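Local coordinates for D-2-hydroxyacid dehydrogensase protein (Ketogulonicigenium vulgare, PDB 4LSW) that probably catalyses the NAD(P)-dependent interconversion of D-2-hydroxy acids and 2-oxo acids, at residues I156-A161 with K179-D184; D103-G108 with A161-G166; T302-F305 with P309-T312. All coordinates share one frame; numbering follows the deposited sequence.

Contact 1 of 3, residues I156-A161 with K179-D184; sequences IGFEVA and KSYAPD
An edge-to-face aromatic pair at the surface of the probable nucleotide-binding domain ties helix 155-165 to the loop between strands 170-174 and 186-188. The edge of Tyr181 is turned toward the face of Phe158, with the ring centroids 5.0 Å apart and the planes at 70°. The two rings come nearest at Phe158 CD1 and Tyr181 CD1, 3.4 Å apart, and Tyr181 CE1 reaches back as far as CB of Phe158. Phe158 stretches out from the helix with CG anti to the backbone N (chi1 -179°), which carries its ring across to the loop. The neighbouring ring atom also meets main chain: Phe158 CE1 sits 3.3 Å from Tyr181 O. The helix is the one that follows strand 147-151 in a Rossmann-type strand-turn-helix unit, and Gly157 fits the last glycine of a GxGxxG pattern, consistent with a dinucleotide-binding turn. On the loop, a type I turn from Lys179 to Ala182 presents the tyrosine. Lys179 CB lies 3.7 Å above one face of the Tyr181 ring, near its rim. The phenol is held at its other end, where Tyr181 OH hydrogen-bonds to Leu153 O in the segment leading into the helix.

Contact 2 of 3, residues D103-G108 with A161-G166; sequences DVADLG and ARRLAG
Arg163 reaches from helix 155-165 to Asp106 on helix 101-116, making a salt bridge between two helices of the Rossmann-type domain. Arg163 NE gives Asp106 OD1 a bond of 2.7 Å, with an N-H...O angle of 159°. That oxygen is met nearly along its C-O axis and lies in the guanidinium plane. A second bond, weak and bent, comes from Arg163 NH2 to the same Asp106 OD1 at 3.0 Å, so one carboxylate oxygen takes both donors. The carboxylate is turned 50° from the guanidinium plane, and the two side chains run roughly at right angles. Ala105, one residue earlier on the helix, puts its methyl over one face of the guanidinium, offset toward the rim, with CB 3.8 Å from Arg163 NE. Further out, Glu159, one turn back on the arginine's own helix, forms a salt bridge with Arg163 NH1, so acidic partners on both helices help fix the rotation of the guanidinium. Glu159 also pairs with Arg162. Val109 touches the arginine from the next turn of helix 101-116. Lower down the arginine chain, a bend at chi2 (145°) leads to Arg163 CD, which rests 3.9 Å from Ala105 CB.

Contact 3 of 3, residues T302-F305 with P309-T312; sequences TAHF and PLLT
The last turn of helix 287-306 and the chain that follows it come closest at Ala303 and Leu310, whose CA atoms are 5.9 Å apart. After the helix the chain doubles back: Pro309 and Leu310 have extended backbone angles, Leu311 departs from them, and the segment passes beside the helix on its way to strand 313-315. Ala303 is the buried centre of the contact. Its methyl points at the returning chain and meets main chain first, with Ala303 CB 3.4 Å from Pro309 O. The same methyl is touched by one branch of Leu311, Ala303 CB to Leu311 CD1 at 3.8 Å. Such a small side chain lets the backbone of the return segment lie close to the helix. The connection delivers the chain to strand 313-315, the outermost strand of the six-stranded mixed sheet, which pairs antiparallel with strand 92-94. Leu310 lies on the sheet side: its CD2 branch packs on the base of the histidine, 3.7 Å from His304 CB, and stands at the edge of the imidazole near the ring plane. Its side chain also touches Gln92 and Thr94 of strand 92-94, so it lies between helix and sheet. The imidazole is held at NE2 by a hydrogen bond to Glu69. On the helix side, His304 CD2 lies 3.8 Å above the centre of the Phe305 ring. Toward the strand, Thr312 OG1 is hydrogen-bonded to Asn95 O and to the side chain of Asn300, one of the helix residues that Leu310 also touches.

Overall arrangement
Contacts 1 and 2 are neighbours, their centres 11 Å apart, and both use helix 155-165, with Ala161 common to the two. Contact 1 joins that helix to the loop before strand 186-188, at the edge of the seven-stranded parallel sheet; contact 2 joins it to helix 101-116. Their segments alternate along the chain, and they touch directly where Ile156 packs on Val104 and Val160 on Ala105. Contact 3 comes later in sequence, its centre about 30 Å from that of contact 1 and 31 Å from that of contact 2, where the chain leaves helix 287-306 for strand 313-315 of the six-stranded mixed sheet. The chain thus crosses from one sheet's domain to the other and back, the two-domain plan of this dehydrogenase family.

Contact 1 of 3, residues I156-A161 with K179-D184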
loop_
_atom_site.group_PDB
_atom_site.type_symbol
_atom_site.label_atom_id
_atom_site.label_comp_id
_atom_site.label_asym_id
_atom_site.label_seq_id
_atom_site.Cartn_x
_atom_site.Cartn_y
_atom_site.Cartn_z
ATOM N N ILE A 156 -2.120 -8.761 4.372
ATOM C CA ILE A 156 -2.929 -7.636 4.817
ATOM C C ILE A 156 -4.365 -8.053 5.065
ATOM O O ILE A 156 -4.943 -7.734 6.106
ATOM C CB ILE A 156 -2.881 -6.464 3.829
ATOM C CG1 ILE A 156 -1.443 -5.953 3.733
ATOM C CG2 ILE A 156 -3.810 -5.345 4.299
ATOM C CD1 ILE A 156 -1.249 -4.825 2.765
ATOM N N GLY A 157 -4.946 -8.764 4.108
ATOM C CA GLY A 157 -6.321 -9.190 4.239
ATOM C C GLY A 157 -6.531 -10.057 5.462
ATOM O O GLY A 157 -7.536 -9.928 6.150
ATOM N N PHE A 158 -5.580 -10.946 5.727
ATOM C CA PHE A 158 -5.638 -11.782 6.915
ATOM C C PHE A 158 -5.658 -10.938 8.174
ATOM O O PHE A 158 -6.480 -11.166 9.059
ATOM C CB PHE A 158 -4.456 -12.743 6.956
ATOM C CG PHE A 158 -4.465 -13.653 8.137
ATOM C CD1 PHE A 158 -5.491 -14.569 8.304
ATOM C CD2 PHE A 158 -3.439 -13.616 9.061
ATOM C CE1 PHE A 158 -5.507 -15.430 9.395
ATOM C CE2 PHE A 158 -3.439 -14.475 10.154
ATOM C CZ PHE A 158 -4.478 -15.380 10.321
ATOM N N GLU A 159 -4.773 -9.946 8.245
ATOM C CA GLU A 159 -4.745 -9.091 9.429
ATOM C C GLU A 159 -6.033 -8.297 9.582
ATOM O O GLU A 159 -6.528 -8.123 10.703
ATOM C CB GLU A 159 -3.541 -8.156 9.412
ATOM C CG GLU A 159 -2.228 -8.868 9.654
ATOM C CD GLU A 159 -2.240 -9.724 10.902
ATOM O OE1 GLU A 159 -2.595 -9.211 11.986
ATOM O OE2 GLU A 159 -1.892 -10.919 10.802
ATOM N N VAL A 160 -6.597 -7.822 8.469
ATOM C CA VAL A 160 -7.899 -7.173 8.535
ATOM C C VAL A 160 -8.957 -8.111 9.123
ATOM O O VAL A 160 -9.691 -7.739 10.046
ATOM C CB VAL A 160 -8.342 -6.655 7.142
ATOM C CG1 VAL A 160 -9.831 -6.267 7.146
ATOM C CG2 VAL A 160 -7.468 -5.480 6.707
ATOM N N ALA A 161 -9.025 -9.333 8.599
ATOM C CA ALA A 161 -10.004 -10.294 9.074
ATOM C C ALA A 161 -9.873 -10.582 10.572
ATOM O O ALA A 161 -10.881 -10.725 11.261
ATOM C CB ALA A 161 -9.900 -11.576 8.259
ATOM N N LYS A 179 -7.562 -20.304 1.645
ATOM C CA LYS A 179 -6.336 -20.220 2.421
ATOM C C LYS A 179 -6.404 -21.132 3.643
ATOM O O LYS A 179 -7.437 -21.202 4.321
ATOM C CB LYS A 179 -6.113 -18.772 2.863
ATOM C CG LYS A 179 -5.985 -17.793 1.707
ATOM C CD LYS A 179 -4.743 -18.090 0.861
ATOM C CE LYS A 179 -4.601 -17.113 -0.297
ATOM N NZ LYS A 179 -3.383 -17.409 -1.150
ATOM N N SER A 180 -5.298 -21.810 3.937
ATOM C CA SER A 180 -5.283 -22.771 5.036
ATOM C C SER A 180 -5.483 -22.086 6.377
ATOM O O SER A 180 -5.953 -22.698 7.343
ATOM C CB SER A 180 -3.974 -23.564 5.048
ATOM O OG SER A 180 -2.859 -22.709 5.225
ATOM N N TYR A 181 -5.131 -20.808 6.416
ATOM C CA TYR A 181 -5.198 -20.033 7.639
ATOM C C TYR A 181 -6.526 -19.313 7.820
ATOM O O TYR A 181 -6.646 -18.458 8.697
ATOM C CB TYR A 181 -4.031 -19.048 7.694
ATOM C CG TYR A 181 -3.795 -18.220 6.433
ATOM C CD1 TYR A 181 -4.572 -17.099 6.147
ATOM C CD2 TYR A 181 -2.759 -18.531 5.558
ATOM C CE1 TYR A 181 -4.325 -16.325 5.018
ATOM C CE2 TYR A 181 -2.509 -17.768 4.424
ATOM C CZ TYR A 181 -3.292 -16.666 4.157
ATOM O OH TYR A 181 -3.037 -15.899 3.041
ATOM N N ALA A 182 -7.526 -19.673 7.013
ATOM C CA ALA A 182 -8.860 -19.082 7.148
ATOM C C ALA A 182 -9.949 -20.118 7.403
ATOM O O ALA A 182 -10.974 -20.126 6.724
ATOM C CB ALA A 182 -9.196 -18.270 5.907
ATOM N N PRO A 183 -9.750 -20.993 8.401
ATOM C CA PRO A 183 -10.727 -22.077 8.534
ATOM C C PRO A 183 -12.132 -21.636 8.948
ATOM O O PRO A 183 -13.081 -22.370 8.675
ATOM C CB PRO A 183 -10.116 -22.953 9.634
ATOM C CG PRO A 183 -9.290 -22.016 10.436
ATOM C CD PRO A 183 -8.716 -21.056 9.449
ATOM N N ASP A 184 -12.271 -20.468 9.569
ATOM C CA ASP A 184 -13.569 -20.048 10.090
ATOM C C ASP A 184 -14.253 -18.967 9.255
ATOM O O ASP A 184 -15.285 -18.427 9.654
ATOM C CB ASP A 184 -13.426 -19.574 11.533
ATOM C CG ASP A 184 -12.909 -20.658 12.449
ATOM O OD1 ASP A 184 -13.401 -21.801 12.347
ATOM O OD2 ASP A 184 -11.997 -20.368 13.246
#

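Contact 2 of 3, residues D103-G108 with A161-G166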
loop_
_atom_site.group_PDB
_atom_site.type_symbol
_atom_site.label_atom_id
_atom_site.label_comp_id
_atom_site.label_asym_id
_atom_site.label_seq_id
_atom_site.Cartn_x
_atom_site.Cartn_y
_atom_site.Cartn_z
ATOM N N ASP A 103 -0.092 -2.125 10.554
ATOM C CA ASP A 103 -0.544 -0.743 10.529
ATOM C C ASP A 103 -1.497 -0.478 9.362
ATOM O O ASP A 103 -2.457 0.267 9.505
ATOM C CB ASP A 103 0.646 0.225 10.549
ATOM C CG ASP A 103 1.158 0.474 11.958
ATOM O OD1 ASP A 103 0.315 0.539 12.873
ATOM O OD2 ASP A 103 2.382 0.613 12.148
ATOM N N VAL A 104 -1.265 -1.139 8.230
ATOM C CA VAL A 104 -2.174 -0.987 7.103
ATOM C C VAL A 104 -3.545 -1.553 7.471
ATOM O O VAL A 104 -4.572 -0.913 7.255
ATOM C CB VAL A 104 -1.625 -1.674 5.832
ATOM C CG1 VAL A 104 -2.676 -1.687 4.736
ATOM C CG2 VAL A 104 -0.367 -0.951 5.343
ATOM N N ALA A 105 -3.546 -2.728 8.089
ATOM C CA ALA A 105 -4.798 -3.352 8.501
ATOM C C ALA A 105 -5.516 -2.488 9.541
ATOM O O ALA A 105 -6.741 -2.312 9.468
ATOM C CB ALA A 105 -4.551 -4.750 9.030
ATOM N N ASP A 106 -4.762 -1.943 10.495
ATOM C CA ASP A 106 -5.337 -1.027 11.474
ATOM C C ASP A 106 -6.066 0.134 10.803
ATOM O O ASP A 106 -7.188 0.454 11.184
ATOM C CB ASP A 106 -4.257 -0.434 12.400
ATOM C CG ASP A 106 -3.840 -1.354 13.538
ATOM O OD1 ASP A 106 -4.191 -2.549 13.557
ATOM O OD2 ASP A 106 -3.107 -0.846 14.415
ATOM N N LEU A 107 -5.444 0.776 9.810
ATOM C CA LEU A 107 -6.084 1.945 9.214
ATOM C C LEU A 107 -7.342 1.546 8.448
ATOM O O LEU A 107 -8.352 2.222 8.529
ATOM C CB LEU A 107 -5.137 2.758 8.331
ATOM C CG LEU A 107 -5.743 4.124 7.973
ATOM C CD1 LEU A 107 -5.735 5.096 9.153
ATOM C CD2 LEU A 107 -5.102 4.779 6.738
ATOM N N GLY A 108 -7.289 0.420 7.739
ATOM C CA GLY A 108 -8.464 -0.050 7.016
ATOM C C GLY A 108 -9.676 -0.223 7.924
ATOM O O GLY A 108 -10.769 0.260 7.636
ATOM N N ALA A 161 -9.025 -9.333 8.599
ATOM C CA ALA A 161 -10.004 -10.294 9.074
ATOM C C ALA A 161 -9.873 -10.582 10.572
ATOM O O ALA A 161 -10.881 -10.725 11.261
ATOM C CB ALA A 161 -9.900 -11.576 8.259
ATOM N N ARG A 162 -8.636 -10.657 11.067
ATOM C CA ARG A 162 -8.410 -10.908 12.495
ATOM C C ARG A 162 -9.013 -9.791 13.332
ATOM O O ARG A 162 -9.636 -10.046 14.371
ATOM C CB ARG A 162 -6.922 -11.069 12.804
ATOM C CG ARG A 162 -6.324 -12.328 12.190
ATOM C CD ARG A 162 -4.837 -12.429 12.474
ATOM N NE ARG A 162 -4.614 -12.718 13.883
ATOM C CZ ARG A 162 -3.899 -11.962 14.709
ATOM N NH1 ARG A 162 -3.304 -10.859 14.273
ATOM N NH2 ARG A 162 -3.772 -12.323 15.981
ATOM N N ARG A 163 -8.848 -8.558 12.862
ATOM C CA ARG A 163 -9.413 -7.399 13.558
ATOM C C ARG A 163 -10.935 -7.402 13.479
ATOM O O ARG A 163 -11.616 -7.071 14.448
ATOM C CB ARG A 163 -8.841 -6.090 13.000
ATOM C CG ARG A 163 -7.399 -5.834 13.432
ATOM C CD ARG A 163 -6.639 -5.152 12.314
ATOM N NE ARG A 163 -5.279 -4.842 12.741
ATOM C CZ ARG A 163 -4.294 -5.729 12.810
ATOM N NH1 ARG A 163 -4.513 -7.002 12.488
ATOM N NH2 ARG A 163 -3.089 -5.350 13.213
ATOM N N LEU A 164 -11.484 -7.765 12.319
ATOM C CA LEU A 164 -12.941 -7.814 12.164
ATOM C C LEU A 164 -13.580 -8.869 13.065
ATOM O O LEU A 164 -14.713 -8.695 13.523
ATOM C CB LEU A 164 -13.328 -8.068 10.713
ATOM C CG LEU A 164 -12.852 -7.050 9.688
ATOM C CD1 LEU A 164 -13.167 -7.540 8.273
ATOM C CD2 LEU A 164 -13.449 -5.654 9.956
ATOM N N ALA A 165 -12.869 -9.967 13.310
ATOM C CA ALA A 165 -13.409 -11.032 14.158
ATOM C C ALA A 165 -13.659 -10.560 15.591
ATOM O O ALA A 165 -14.577 -11.046 16.249
ATOM C CB ALA A 165 -12.485 -12.259 14.140
ATOM N N GLY A 166 -12.848 -9.615 16.064
ATOM C CA GLY A 166 -13.026 -9.057 17.398
ATOM C C GLY A 166 -14.307 -8.239 17.515
ATOM O O GLY A 166 -14.808 -8.008 18.629
#

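Contact 3 of 3, residues T302-F305 with P309-T312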
loop_
_atom_site.group_PDB
_atom_site.type_symbol
_atom_site.label_atom_id
_atom_site.label_comp_id
_atom_site.label_asym_id
_atom_site.label_seq_id
_atom_site.Cartn_x
_atom_site.Cartn_y
_atom_site.Cartn_z
ATOM N N THR A 302 23.677 -3.734 4.576
ATOM C CA THR A 302 24.730 -4.104 5.514
ATOM C C THR A 302 25.098 -5.571 5.340
ATOM O O THR A 302 26.279 -5.925 5.247
ATOM C CB THR A 302 24.290 -3.844 6.964
ATOM O OG1 THR A 302 24.015 -2.448 7.128
ATOM C CG2 THR A 302 25.383 -4.262 7.947
ATOM N N ALA A 303 24.077 -6.418 5.279
ATOM C CA ALA A 303 24.284 -7.845 5.104
ATOM C C ALA A 303 25.010 -8.142 3.797
ATOM O O ALA A 303 25.949 -8.933 3.764
ATOM C CB ALA A 303 22.953 -8.576 5.158
ATOM N N HIS A 304 24.591 -7.492 2.719
ATOM C CA HIS A 304 25.212 -7.731 1.421
ATOM C C HIS A 304 26.717 -7.466 1.429
ATOM O O HIS A 304 27.503 -8.309 0.995
ATOM C CB HIS A 304 24.560 -6.872 0.335
ATOM C CG HIS A 304 25.242 -6.975 -0.991
ATOM N ND1 HIS A 304 25.049 -8.039 -1.850
ATOM C CD2 HIS A 304 26.143 -6.166 -1.595
ATOM C CE1 HIS A 304 25.790 -7.872 -2.926
ATOM N NE2 HIS A 304 26.473 -6.745 -2.794
ATOM N N PHE A 305 27.111 -6.299 1.922
ATOM C CA PHE A 305 28.512 -5.907 1.854
ATOM C C PHE A 305 29.361 -6.650 2.878
ATOM O O PHE A 305 30.583 -6.693 2.757
ATOM C CB PHE A 305 28.663 -4.394 1.983
ATOM C CG PHE A 305 28.197 -3.645 0.763
ATOM C CD1 PHE A 305 28.907 -3.728 -0.422
ATOM C CD2 PHE A 305 27.041 -2.878 0.794
ATOM C CE1 PHE A 305 28.483 -3.051 -1.552
ATOM C CE2 PHE A 305 26.613 -2.198 -0.333
ATOM C CZ PHE A 305 27.332 -2.284 -1.507
ATOM N N PRO A 309 23.924 -13.460 4.277
ATOM C CA PRO A 309 22.738 -13.618 3.430
ATOM C C PRO A 309 21.861 -12.376 3.455
ATOM O O PRO A 309 21.776 -11.708 4.485
ATOM C CB PRO A 309 21.981 -14.773 4.095
ATOM C CG PRO A 309 22.996 -15.499 4.903
ATOM C CD PRO A 309 23.955 -14.452 5.372
ATOM N N LEU A 310 21.216 -12.081 2.333
ATOM C CA LEU A 310 20.233 -11.006 2.272
ATOM C C LEU A 310 19.027 -11.361 3.141
ATOM O O LEU A 310 18.644 -12.532 3.227
ATOM C CB LEU A 310 19.799 -10.776 0.823
ATOM C CG LEU A 310 20.891 -10.308 -0.135
ATOM C CD1 LEU A 310 20.359 -10.224 -1.552
ATOM C CD2 LEU A 310 21.470 -8.967 0.311
ATOM N N LEU A 311 18.430 -10.360 3.785
ATOM C CA LEU A 311 17.296 -10.608 4.672
ATOM C C LEU A 311 16.019 -10.880 3.889
ATOM O O LEU A 311 15.318 -11.865 4.141
ATOM C CB LEU A 311 17.065 -9.419 5.611
ATOM C CG LEU A 311 17.984 -9.244 6.833
ATOM C CD1 LEU A 311 19.344 -8.684 6.445
ATOM C CD2 LEU A 311 17.329 -8.363 7.882
ATOM N N THR A 312 15.720 -9.994 2.942
ATOM C CA THR A 312 14.469 -10.057 2.199
ATOM C C THR A 312 14.655 -9.937 0.681
ATOM O O THR A 312 14.191 -8.975 0.064
ATOM C CB THR A 312 13.483 -8.982 2.693
ATOM O OG1 THR A 312 14.146 -7.715 2.762
ATOM C CG2 THR A 312 12.963 -9.327 4.085
#